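Side-chain contacts in Tol-Pal system protein TolA (PDB 1LR0), which probably helps, as part of the Tol-Pal system, to invaginate the outer membrane during cell division and to maintain its integrity, its C-terminal periplasmic domain being described here: residues 102-105 and 106-110; 92-95 and 96-99. All coordinates share one frame; numbering follows the deposited sequence.

Overall arrangement
From the N terminus the chain runs through the long helix 4-41, the hairpin strands 54-60 and 66-73, and helix 78-91 before it reaches either contact. Interaction 2 comes first, as a short 3-10 segment in the connection from helix 78-91 to helix 102-108. Interaction 1 follows on helix 102-108 and its exit into strand 111-116, the third strand of the antiparallel sheet. The two are in series, neither nested nor crossed, with centres about 12 Å apart. They meet where Met97 SE lies 3.6 Å from Tyr109 CG, and both residues also pack on helix 4-41, so both local contacts rest against the long helix, beside the sheet that strand 111-116 enters.

Interaction 1. Residues 102-105 and 106-110; sequences RATF and DSLYR
Phe105 and Arg110 meet where the short helix 102-108 ends. The backbone bonds identify that end: Phe105 O accepts both Tyr109 N at 2.7 Å and Arg110 N at 3.0 Å, and Tyr109 is the first residue to leave helical phi/psi. Further back along the helix, Leu108 N bonds Thr104 O and Asp106 N bonds Arg102 O.

The apolar part centres on the Phe105 ring. With CG anti to the backbone N (chi1 -176°), the ring swings beside its own carbonyl and over the outgoing chain, where Tyr109 C and Arg110 N lie over one face, both toward the rim. Tyr109 CB is 3.7 Å from Phe105 CD1, and Arg110 CB is 3.6 Å from Phe105 CE2. The same CE2 edge points at a face of the Arg110 guanidinium, whose plane stands 80° from the ring.

The charged groups lie at the ring's edge, where Asp106 OD1 sits in its plane. Arg110 bends at chi3 and turns side-on to Asp106, giving NE and NH2 to one oxygen: OD1 receives NH2 at 2.6 Å through its syn lone pair, whereas NE, at 2.7 Å, approaches from above the carboxylate plane. Arg102 does not join this salt bridge directly. A water spans the gap, accepting from Arg102 NE and donating to Asp106 OD2 at 2.5 Å.

Beyond the contact, Tyr109 OH bonds Asp31 of helix 4-41 and the Arg110 backbone pairs with Met60, placing this helix end between the long helix and the TonB-like C-terminal domain's sheet. Two bonds on Asp106 OD1 and a nearby phenyl edge probably limit rotation of the Arg110 guanidinium, while the carboxylate between two arginines probably favours its ionised form and offsets the 4.0 Å approach of Arg102 NE to Arg110 NH2.

Interaction 2. Residues 92-95 and 96-99; sequences GRIP and EMQQ
Pro95 O receives Gln98 N at 2.7 Å, with an N-H...O angle of 163°. The donor stands 51° out of the carbonyl plane, so the bond is straight at its hydrogen but does not lie on a lone pair. The preceding carbonyl repeats the pattern: Ile94 O takes Met97 N at 2.9 Å, also nearly straight. Within the second segment, Gln99 N continues it to Glu96 O. These successive i to i+3 bonds define a short 3-10 helix, entered at Pro95, in the connection between helices 78-91 and 102-108 of the TonB-like C-terminal domain.

On one side, the selenomethionine Met97 lies alongside Ile94, both chains pointing the same way. Its CE is 4.0 Å from Ile94 CG2, and its CG passes 3.1 Å from Ile94 O. After the bend at chi2 the selenium stands off from Ile94, and the nearly extended chi3 (153°) carries only CE back to it. Ile94 and Met97 both touch Ile34 of helix 4-41, placing this apolar pair against the long helix.

Glu96 folds back at chi2 along the proline ring. Its OE1 reaches 3.4 Å from Pro95 CD and 3.5 Å from Ile94 CG2; the proline nitrogen nearby has no hydrogen to offer, so these are packing contacts. Gln98 instead passes its CB and CG close to Pro95 O and carries its amide beside the ring, NE2 lying 3.9 Å from Pro95 CB. That amide nitrogen is bonded to Asp63 O in the hairpin loop, and the Ile94 backbone pairs with Gly64 of the same loop.

Interaction 1. Residues 102-105 and 106-110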
loop_
_atom_site.group_PDB
_atom_site.type_symbol
_atom_site.label_atom_id
_atom_site.label_comp_id
_atom_site.label_asym_id
_atom_site.label_seq_id
_atom_site.Cartn_x
_atom_site.Cartn_y
_atom_site.Cartn_z
ATOM N N ARG A 102 -14.661 -6.278 -5.299
ATOM C CA ARG A 102 -14.159 -5.579 -6.398
ATOM C C ARG A 102 -14.316 -4.104 -6.302
ATOM O O ARG A 102 -13.447 -3.371 -6.810
ATOM C CB ARG A 102 -14.792 -6.099 -7.671
ATOM C CG ARG A 102 -14.231 -5.380 -8.881
ATOM C CD ARG A 102 -12.755 -5.795 -9.104
ATOM N NE ARG A 102 -12.590 -6.216 -10.479
ATOM C CZ ARG A 102 -12.494 -7.471 -10.885
ATOM N NH1 ARG A 102 -12.494 -8.493 -10.030
ATOM N NH2 ARG A 102 -12.396 -7.678 -12.167
ATOM N N ALA A 103 -15.395 -3.606 -5.681
ATOM C CA ALA A 103 -15.540 -2.168 -5.684
ATOM C C ALA A 103 -14.512 -1.577 -4.751
ATOM O O ALA A 103 -14.098 -0.473 -4.934
ATOM C CB ALA A 103 -16.904 -1.756 -5.218
ATOM N N THR A 104 -14.192 -2.291 -3.704
ATOM C CA THR A 104 -13.186 -1.794 -2.773
ATOM C C THR A 104 -11.818 -1.783 -3.465
ATOM O O THR A 104 -11.093 -0.789 -3.426
ATOM C CB THR A 104 -13.160 -2.648 -1.535
ATOM O OG1 THR A 104 -14.460 -2.671 -0.944
ATOM C CG2 THR A 104 -12.275 -1.994 -0.455
ATOM N N PHE A 105 -11.472 -2.877 -4.128
ATOM C CA PHE A 105 -10.274 -2.872 -4.970
ATOM C C PHE A 105 -10.155 -1.692 -5.869
ATOM O O PHE A 105 -9.155 -0.922 -5.848
ATOM C CB PHE A 105 -10.146 -4.087 -5.854
ATOM C CG PHE A 105 -8.841 -4.092 -6.648
ATOM C CD1 PHE A 105 -7.647 -4.392 -6.010
ATOM C CD2 PHE A 105 -8.810 -3.679 -7.971
ATOM C CE1 PHE A 105 -6.441 -4.341 -6.702
ATOM C CE2 PHE A 105 -7.628 -3.638 -8.703
ATOM C CZ PHE A 105 -6.426 -3.953 -8.069
ATOM N N ASP A 106 -11.181 -1.501 -6.674
ATOM C CA ASP A 106 -11.155 -0.466 -7.649
ATOM C C ASP A 106 -11.005 0.913 -7.006
ATOM O O ASP A 106 -10.416 1.823 -7.591
ATOM C CB ASP A 106 -12.456 -0.467 -8.471
ATOM C CG ASP A 106 -12.499 -1.556 -9.582
ATOM O OD1 ASP A 106 -11.447 -2.086 -10.048
ATOM O OD2 ASP A 106 -13.602 -1.891 -10.097
ATOM N N SER A 107 -11.548 1.066 -5.823
ATOM C CA SER A 107 -11.571 2.374 -5.243
ATOM C C SER A 107 -10.193 2.679 -4.611
ATOM O O SER A 107 -9.734 3.785 -4.690
ATOM C CB SER A 107 -12.608 2.407 -4.148
ATOM O OG SER A 107 -12.333 3.498 -3.271
ATOM N N LEU A 108 -9.608 1.663 -3.998
ATOM C CA LEU A 108 -8.458 1.854 -3.174
ATOM C C LEU A 108 -7.123 1.306 -3.628
ATOM O O LEU A 108 -6.075 1.841 -3.192
ATOM C CB LEU A 108 -8.750 1.220 -1.857
ATOM C CG LEU A 108 -9.670 2.130 -1.020
ATOM C CD1 LEU A 108 -10.088 1.416 0.226
ATOM C CD2 LEU A 108 -8.989 3.455 -0.643
ATOM N N TYR A 109 -7.139 0.248 -4.430
ATOM C CA TYR A 109 -5.905 -0.515 -4.690
ATOM C C TYR A 109 -5.547 -0.670 -6.093
ATOM O O TYR A 109 -4.407 -1.030 -6.404
ATOM C CB TYR A 109 -5.888 -1.870 -4.012
ATOM C CG TYR A 109 -5.623 -1.736 -2.518
ATOM C CD1 TYR A 109 -6.671 -1.629 -1.586
ATOM C CD2 TYR A 109 -4.336 -1.607 -2.035
ATOM C CE1 TYR A 109 -6.422 -1.536 -0.234
ATOM C CE2 TYR A 109 -4.096 -1.424 -0.641
ATOM C CZ TYR A 109 -5.143 -1.379 0.236
ATOM O OH TYR A 109 -4.952 -1.228 1.629
ATOM N N ARG A 110 -6.469 -0.354 -7.000
ATOM C CA ARG A 110 -6.087 -0.294 -8.379
ATOM C C ARG A 110 -4.999 0.715 -8.683
ATOM O O ARG A 110 -4.087 0.487 -9.548
ATOM C CB ARG A 110 -7.335 -0.075 -9.275
ATOM C CG ARG A 110 -7.049 -0.313 -10.729
ATOM C CD ARG A 110 -8.300 -0.217 -11.646
ATOM N NE ARG A 110 -9.292 -1.291 -11.472
ATOM C CZ ARG A 110 -9.333 -2.448 -12.201
ATOM N NH1 ARG A 110 -8.413 -2.726 -13.098
ATOM N NH2 ARG A 110 -10.294 -3.336 -12.013
HETATM O O HOH W 1 -13.439 -3.619 -11.931
#

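Interaction 2. Residues 92-95 and 96-99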
loop_
_atom_site.group_PDB
_atom_site.type_symbol
_atom_site.label_atom_id
_atom_site.label_comp_id
_atom_site.label_asym_id
_atom_site.label_seq_id
_atom_site.Cartn_x
_atom_site.Cartn_y
_atom_site.Cartn_z
ATOM N N GLY A 92 6.133 -8.184 -7.961
ATOM C CA GLY A 92 5.485 -8.961 -9.029
ATOM C C GLY A 92 3.960 -9.008 -8.940
ATOM O O GLY A 92 3.236 -8.507 -9.762
ATOM N N ARG A 93 3.521 -9.543 -7.818
ATOM C CA ARG A 93 2.100 -9.772 -7.500
ATOM C C ARG A 93 1.751 -9.841 -6.035
ATOM O O ARG A 93 2.473 -10.414 -5.260
ATOM C CB ARG A 93 1.590 -11.061 -8.165
ATOM C CG ARG A 93 2.392 -12.340 -7.887
ATOM C CD ARG A 93 1.968 -13.562 -8.726
ATOM N NE ARG A 93 0.607 -13.959 -8.561
ATOM C CZ ARG A 93 0.217 -14.891 -7.724
ATOM N NH1 ARG A 93 1.085 -15.491 -6.967
ATOM N NH2 ARG A 93 -1.037 -15.263 -7.675
ATOM N N ILE A 94 0.554 -9.417 -5.730
ATOM C CA ILE A 94 0.019 -9.453 -4.396
ATOM C C ILE A 94 -1.366 -10.081 -4.470
ATOM O O ILE A 94 -2.334 -9.286 -4.404
ATOM C CB ILE A 94 -0.002 -7.996 -3.786
ATOM C CG1 ILE A 94 1.412 -7.413 -3.909
ATOM C CG2 ILE A 94 -0.342 -8.125 -2.360
ATOM C CD1 ILE A 94 1.585 -6.035 -3.292
ATOM N N PRO A 95 -1.464 -11.422 -4.653
ATOM C CA PRO A 95 -2.777 -12.122 -4.838
ATOM C C PRO A 95 -3.732 -11.945 -3.630
ATOM O O PRO A 95 -4.952 -12.155 -3.647
ATOM C CB PRO A 95 -2.359 -13.574 -5.057
ATOM C CG PRO A 95 -0.895 -13.640 -4.580
ATOM C CD PRO A 95 -0.299 -12.305 -4.826
ATOM N N GLU A 96 -3.123 -11.540 -2.516
ATOM C CA GLU A 96 -3.863 -11.142 -1.331
ATOM C C GLU A 96 -4.882 -10.109 -1.697
ATOM O O GLU A 96 -5.973 -10.043 -1.071
ATOM C CB GLU A 96 -2.936 -10.656 -0.168
ATOM C CG GLU A 96 -2.019 -11.738 0.387
ATOM C CD GLU A 96 -0.705 -12.007 -0.400
ATOM O OE1 GLU A 96 -0.522 -11.487 -1.523
ATOM O OE2 GLU A 96 0.150 -12.737 0.139
HETATM N N MSE A 97 -4.678 -9.332 -2.768
HETATM C CA MSE A 97 -5.662 -8.382 -3.078
HETATM C C MSE A 97 -6.955 -9.034 -3.467
HETATM O O MSE A 97 -7.978 -8.380 -3.457
HETATM C CB MSE A 97 -5.252 -7.504 -4.203
HETATM C CG MSE A 97 -4.034 -6.729 -3.926
HETATM SE SE MSE A 97 -4.550 -5.192 -2.682
HETATM C CE MSE A 97 -2.691 -4.978 -1.794
ATOM N N GLN A 98 -6.939 -10.317 -3.772
ATOM C CA GLN A 98 -8.165 -10.924 -4.305
ATOM C C GLN A 98 -9.195 -11.075 -3.213
ATOM O O GLN A 98 -10.306 -11.472 -3.472
ATOM C CB GLN A 98 -7.887 -12.279 -4.915
ATOM C CG GLN A 98 -7.091 -12.262 -6.238
ATOM C CD GLN A 98 -6.626 -13.628 -6.650
ATOM O OE1 GLN A 98 -7.283 -14.626 -6.354
ATOM N NE2 GLN A 98 -5.492 -13.691 -7.341
ATOM N N GLN A 99 -8.838 -10.765 -1.985
ATOM C CA GLN A 99 -9.738 -10.855 -0.846
ATOM C C GLN A 99 -10.679 -9.685 -0.730
ATOM O O GLN A 99 -11.642 -9.720 0.040
ATOM C CB GLN A 99 -8.894 -10.869 0.385
ATOM C CG GLN A 99 -7.967 -12.133 0.382
ATOM C CD GLN A 99 -7.033 -12.238 1.615
ATOM O OE1 GLN A 99 -6.290 -13.248 1.774
ATOM N NE2 GLN A 99 -7.058 -11.198 2.473
#